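Long-range contact in xyloglucan-specific endo-beta-1,4-glucanase BoGH9A (Bacteroides ovatus, PDB 6DHT), which cleaves the beta-1,4-glucan backbone of xyloglucan at internal linkages, releasing xyloglucan oligosaccharides: residues Q29-F43 with K70-T82. Sequence-based numbering, arbitrary orientation.
Sequences QEKIAVVDSGKVEEF and KTRTTLDFSAVTT
Ala-33 pairs with Leu-75, and Val-35 with Thr-73, as antiparallel hydrogen-bonded pairs. The shortest of their four backbone bonds, Leu-75 N to Ala-33 O, is 2.8 Å. Strands 32-35 and 72-76 are the central pair of one sheet in the N-terminal Ig-like domain. Ala-33, Val-35 and Leu-75 face the interior between this sheet and strands 42-47 and 84-90. There Leu-75 can be followed outward. Its CB lies over a face of the Phe-43 ring, a CH-pi contact at 3.8 Å from the ring centroid. CG sits near Ala-33 O. The branches then part: Leu-75 CD1 goes to Val-35 CG2, at 3.8 Å, and Leu-75 CD2 to Phe-43 CD1, at 3.7 Å. Phe-77 continues this core, with Lys-31 O over the centre of its ring and Ala-33 CB at its edge. Beyond the strands, Lys-31 N donates a nearly straight bond (170°) to Ser-78 OG. Ser-78 N donates to Asp-76 OD1, closing an Asx turn, and Ser-78 OG bonds to the same oxygen.

Asp-36 anchors the other end. The bend of Arg-72 at chi2 (64°) brings its guanidinium alongside the carboxylate, the two planes 52° apart. Arg-72 NE and NH1 both donate to Asp-36 OD1, each at 3.0 Å; NE comes from above the carboxylate plane. Lys-70 NZ takes the syn lone pair of Asp-36 OD2 at 2.8 Å and also pairs with Glu-535, tying this end to the glycosyl hydrolase family 9 region. A leucine at Arg-72 would probably leave Asp-36 OD1 without its two-nitrogen grip and the carboxylate freer to turn. The chemistry is therefore divided: apolar packing joins the two sheets, while charged and polar side chains fasten the strand pair at its two ends.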
# COMPACT_ATOMS: atom_id res chain seq x y z
N GLN A 29 8.57 -17.83 13.94
CA GLN A 29 8.61 -16.38 14.16
C GLN A 29 9.00 -16.04 15.58
O GLN A 29 8.77 -16.83 16.50
CB GLN A 29 7.23 -15.79 13.86
CG GLN A 29 7.22 -14.30 13.62
CD GLN A 29 5.80 -13.75 13.46
OE1 GLN A 29 4.90 -14.47 13.02
NE2 GLN A 29 5.60 -12.49 13.85
N GLU A 30 9.57 -14.87 15.76
CA GLU A 30 9.63 -14.25 17.06
C GLU A 30 8.19 -14.07 17.52
O GLU A 30 7.30 -13.70 16.73
CB GLU A 30 10.37 -12.92 16.97
CG GLU A 30 10.56 -12.16 18.27
CD GLU A 30 11.33 -10.87 18.03
OE1 GLU A 30 10.70 -9.83 17.73
OE2 GLU A 30 12.57 -10.89 18.09
N LYS A 31 7.94 -14.35 18.80
CA LYS A 31 6.59 -14.27 19.34
C LYS A 31 6.55 -13.43 20.59
O LYS A 31 6.95 -13.88 21.67
CB LYS A 31 6.02 -15.68 19.60
CG LYS A 31 6.14 -16.57 18.39
CD LYS A 31 5.55 -17.98 18.57
CE LYS A 31 5.88 -18.86 17.40
NZ LYS A 31 7.35 -19.11 17.36
N ILE A 32 6.10 -12.20 20.44
CA ILE A 32 6.12 -11.22 21.49
C ILE A 32 4.78 -10.53 21.65
O ILE A 32 4.14 -10.12 20.67
CB ILE A 32 7.27 -10.20 21.29
CG1 ILE A 32 8.60 -10.92 21.56
CG2 ILE A 32 7.08 -8.95 22.19
CD1 ILE A 32 9.81 -10.09 21.44
N ALA A 33 4.33 -10.43 22.91
CA ALA A 33 3.17 -9.65 23.26
C ALA A 33 3.64 -8.57 24.23
O ALA A 33 4.70 -8.72 24.82
CB ALA A 33 2.12 -10.53 23.93
N VAL A 34 2.91 -7.48 24.31
CA VAL A 34 3.26 -6.38 25.19
C VAL A 34 2.06 -6.00 26.03
O VAL A 34 0.98 -5.73 25.51
CB VAL A 34 3.73 -5.16 24.41
CG1 VAL A 34 3.94 -3.97 25.34
CG2 VAL A 34 5.02 -5.48 23.68
N VAL A 35 2.24 -5.97 27.35
CA VAL A 35 1.19 -5.49 28.22
C VAL A 35 1.28 -3.97 28.23
O VAL A 35 2.34 -3.41 28.51
CB VAL A 35 1.36 -6.05 29.63
CG1 VAL A 35 0.20 -5.60 30.49
CG2 VAL A 35 1.42 -7.55 29.63
N ASP A 36 0.19 -3.29 27.92
CA ASP A 36 0.20 -1.86 27.67
C ASP A 36 0.42 -1.01 28.92
O ASP A 36 0.86 0.13 28.82
CB ASP A 36 -1.12 -1.43 27.01
CG ASP A 36 -1.14 0.03 26.59
OD1 ASP A 36 -0.22 0.47 25.87
OD2 ASP A 36 -2.09 0.75 26.95
N SER A 37 0.09 -1.57 30.08
CA SER A 37 0.25 -0.85 31.35
C SER A 37 -0.05 -1.79 32.49
O SER A 37 -0.77 -2.76 32.32
CB SER A 37 -0.68 0.37 31.44
OG SER A 37 -2.04 -0.01 31.41
N GLY A 38 0.55 -1.50 33.64
CA GLY A 38 0.33 -2.29 34.84
C GLY A 38 1.58 -3.03 35.27
O GLY A 38 2.53 -3.19 34.51
N LYS A 39 1.57 -3.49 36.52
CA LYS A 39 2.70 -4.22 37.06
C LYS A 39 2.57 -5.70 36.74
O LYS A 39 1.58 -6.34 37.11
CB LYS A 39 2.76 -3.99 38.58
CG LYS A 39 4.06 -4.43 39.23
CD LYS A 39 4.24 -3.87 40.64
CE LYS A 39 5.47 -4.45 41.34
NZ LYS A 39 6.67 -4.53 40.44
N VAL A 40 3.55 -6.24 36.02
CA VAL A 40 3.58 -7.63 35.61
C VAL A 40 4.94 -8.21 35.96
O VAL A 40 5.97 -7.55 35.77
CB VAL A 40 3.32 -7.77 34.08
CG1 VAL A 40 3.59 -9.18 33.59
CG2 VAL A 40 1.90 -7.37 33.76
N GLU A 41 4.97 -9.44 36.47
CA GLU A 41 6.23 -10.08 36.83
C GLU A 41 6.43 -11.42 36.14
O GLU A 41 7.55 -11.92 36.06
CB GLU A 41 6.30 -10.25 38.35
CG GLU A 41 6.33 -8.92 39.09
CD GLU A 41 6.37 -9.07 40.60
OE1 GLU A 41 6.39 -10.22 41.10
OE2 GLU A 41 6.38 -8.03 41.29
N GLU A 42 5.34 -11.99 35.63
CA GLU A 42 5.36 -13.35 35.13
C GLU A 42 4.23 -13.58 34.12
O GLU A 42 3.16 -13.03 34.25
CB GLU A 42 5.19 -14.27 36.32
CG GLU A 42 5.16 -15.73 36.03
CD GLU A 42 5.03 -16.54 37.31
OE1 GLU A 42 5.80 -16.27 38.25
OE2 GLU A 42 4.14 -17.41 37.38
N PHE A 43 4.48 -14.42 33.10
CA PHE A 43 3.40 -14.90 32.25
C PHE A 43 3.57 -16.37 31.94
O PHE A 43 4.67 -16.92 32.09
CB PHE A 43 3.30 -14.08 30.94
CG PHE A 43 4.38 -14.39 29.93
CD1 PHE A 43 5.61 -13.77 30.00
CD2 PHE A 43 4.14 -15.29 28.91
CE1 PHE A 43 6.60 -14.06 29.06
CE2 PHE A 43 5.11 -15.57 27.96
CZ PHE A 43 6.34 -14.96 28.05
N LYS A 70 2.85 5.13 30.90
CA LYS A 70 2.49 3.72 31.01
C LYS A 70 3.75 2.86 30.99
O LYS A 70 4.67 3.14 30.22
CB LYS A 70 1.59 3.28 29.84
CG LYS A 70 0.16 3.79 29.84
CD LYS A 70 -0.44 3.54 28.45
CE LYS A 70 -1.92 3.78 28.40
NZ LYS A 70 -2.46 3.50 27.03
N THR A 71 3.76 1.81 31.80
CA THR A 71 4.81 0.82 31.79
C THR A 71 4.41 -0.28 30.81
O THR A 71 3.39 -0.95 31.01
CB THR A 71 5.04 0.17 33.17
OG1 THR A 71 5.53 1.15 34.09
CG2 THR A 71 6.05 -0.97 33.10
N ARG A 72 5.20 -0.46 29.76
CA ARG A 72 4.94 -1.52 28.79
C ARG A 72 5.85 -2.70 29.07
O ARG A 72 7.06 -2.55 29.11
CB ARG A 72 5.18 -0.96 27.39
CG ARG A 72 3.99 -0.27 26.78
CD ARG A 72 3.51 1.00 27.51
NE ARG A 72 2.37 1.56 26.78
CZ ARG A 72 2.40 2.63 26.00
NH1 ARG A 72 1.33 2.99 25.32
NH2 ARG A 72 3.50 3.37 25.87
N THR A 73 5.28 -3.90 29.25
CA THR A 73 6.05 -5.08 29.61
C THR A 73 6.08 -6.07 28.44
O THR A 73 5.04 -6.47 27.93
CB THR A 73 5.45 -5.77 30.86
OG1 THR A 73 5.31 -4.81 31.90
CG2 THR A 73 6.33 -6.93 31.33
N THR A 74 7.29 -6.47 28.06
CA THR A 74 7.47 -7.40 26.96
C THR A 74 7.40 -8.85 27.43
O THR A 74 8.05 -9.24 28.40
CB THR A 74 8.81 -7.11 26.30
OG1 THR A 74 8.74 -5.81 25.70
CG2 THR A 74 9.18 -8.16 25.24
N LEU A 75 6.58 -9.62 26.73
CA LEU A 75 6.41 -11.04 26.97
C LEU A 75 6.92 -11.81 25.76
O LEU A 75 6.28 -11.77 24.71
CB LEU A 75 4.93 -11.34 27.17
CG LEU A 75 4.17 -10.36 28.06
CD1 LEU A 75 2.72 -10.80 28.19
CD2 LEU A 75 4.80 -10.22 29.47
N ASP A 76 8.05 -12.49 25.89
CA ASP A 76 8.70 -13.19 24.77
C ASP A 76 8.58 -14.70 24.93
O ASP A 76 9.25 -15.31 25.78
CB ASP A 76 10.17 -12.78 24.71
CG ASP A 76 10.88 -13.30 23.45
OD1 ASP A 76 10.37 -14.23 22.78
OD2 ASP A 76 11.98 -12.80 23.16
N PHE A 77 7.72 -15.31 24.11
CA PHE A 77 7.50 -16.75 24.09
C PHE A 77 7.87 -17.35 22.72
O PHE A 77 7.30 -18.35 22.26
CB PHE A 77 6.05 -17.07 24.47
CG PHE A 77 5.03 -16.21 23.78
CD1 PHE A 77 4.75 -14.95 24.25
CD2 PHE A 77 4.33 -16.67 22.67
CE1 PHE A 77 3.80 -14.13 23.61
CE2 PHE A 77 3.38 -15.87 22.03
CZ PHE A 77 3.12 -14.59 22.51
N SER A 78 8.88 -16.74 22.10
CA SER A 78 9.37 -17.17 20.79
C SER A 78 9.73 -18.66 20.72
O SER A 78 9.62 -19.29 19.68
CB SER A 78 10.60 -16.33 20.39
OG SER A 78 10.30 -14.96 20.29
N ALA A 79 10.15 -19.23 21.86
CA ALA A 79 10.58 -20.62 21.90
C ALA A 79 9.43 -21.59 21.68
O ALA A 79 9.65 -22.75 21.37
CB ALA A 79 11.27 -20.91 23.22
N VAL A 80 8.19 -21.13 21.80
CA VAL A 80 7.07 -22.01 21.50
C VAL A 80 6.93 -22.06 19.99
O VAL A 80 6.65 -21.03 19.36
CB VAL A 80 5.76 -21.51 22.13
CG1 VAL A 80 4.64 -22.47 21.80
CG2 VAL A 80 5.89 -21.35 23.65
N THR A 81 7.15 -23.23 19.40
CA THR A 81 7.19 -23.35 17.94
C THR A 81 6.19 -24.37 17.38
O THR A 81 6.04 -24.48 16.17
CB THR A 81 8.59 -23.71 17.45
OG1 THR A 81 8.98 -24.96 18.03
CG2 THR A 81 9.60 -22.64 17.85
N THR A 82 5.51 -25.12 18.24
CA THR A 82 4.55 -26.11 17.77
C THR A 82 3.24 -25.45 17.32
O THR A 82 2.62 -24.72 18.10
CB THR A 82 4.27 -27.17 18.85
OG1 THR A 82 5.49 -27.83 19.18
CG2 THR A 82 3.28 -28.20 18.34
O HOH W 1 10.95 -19.00 17.18
O HOH W 2 2.95 -3.65 31.73
O HOH W 3 1.58 1.56 33.77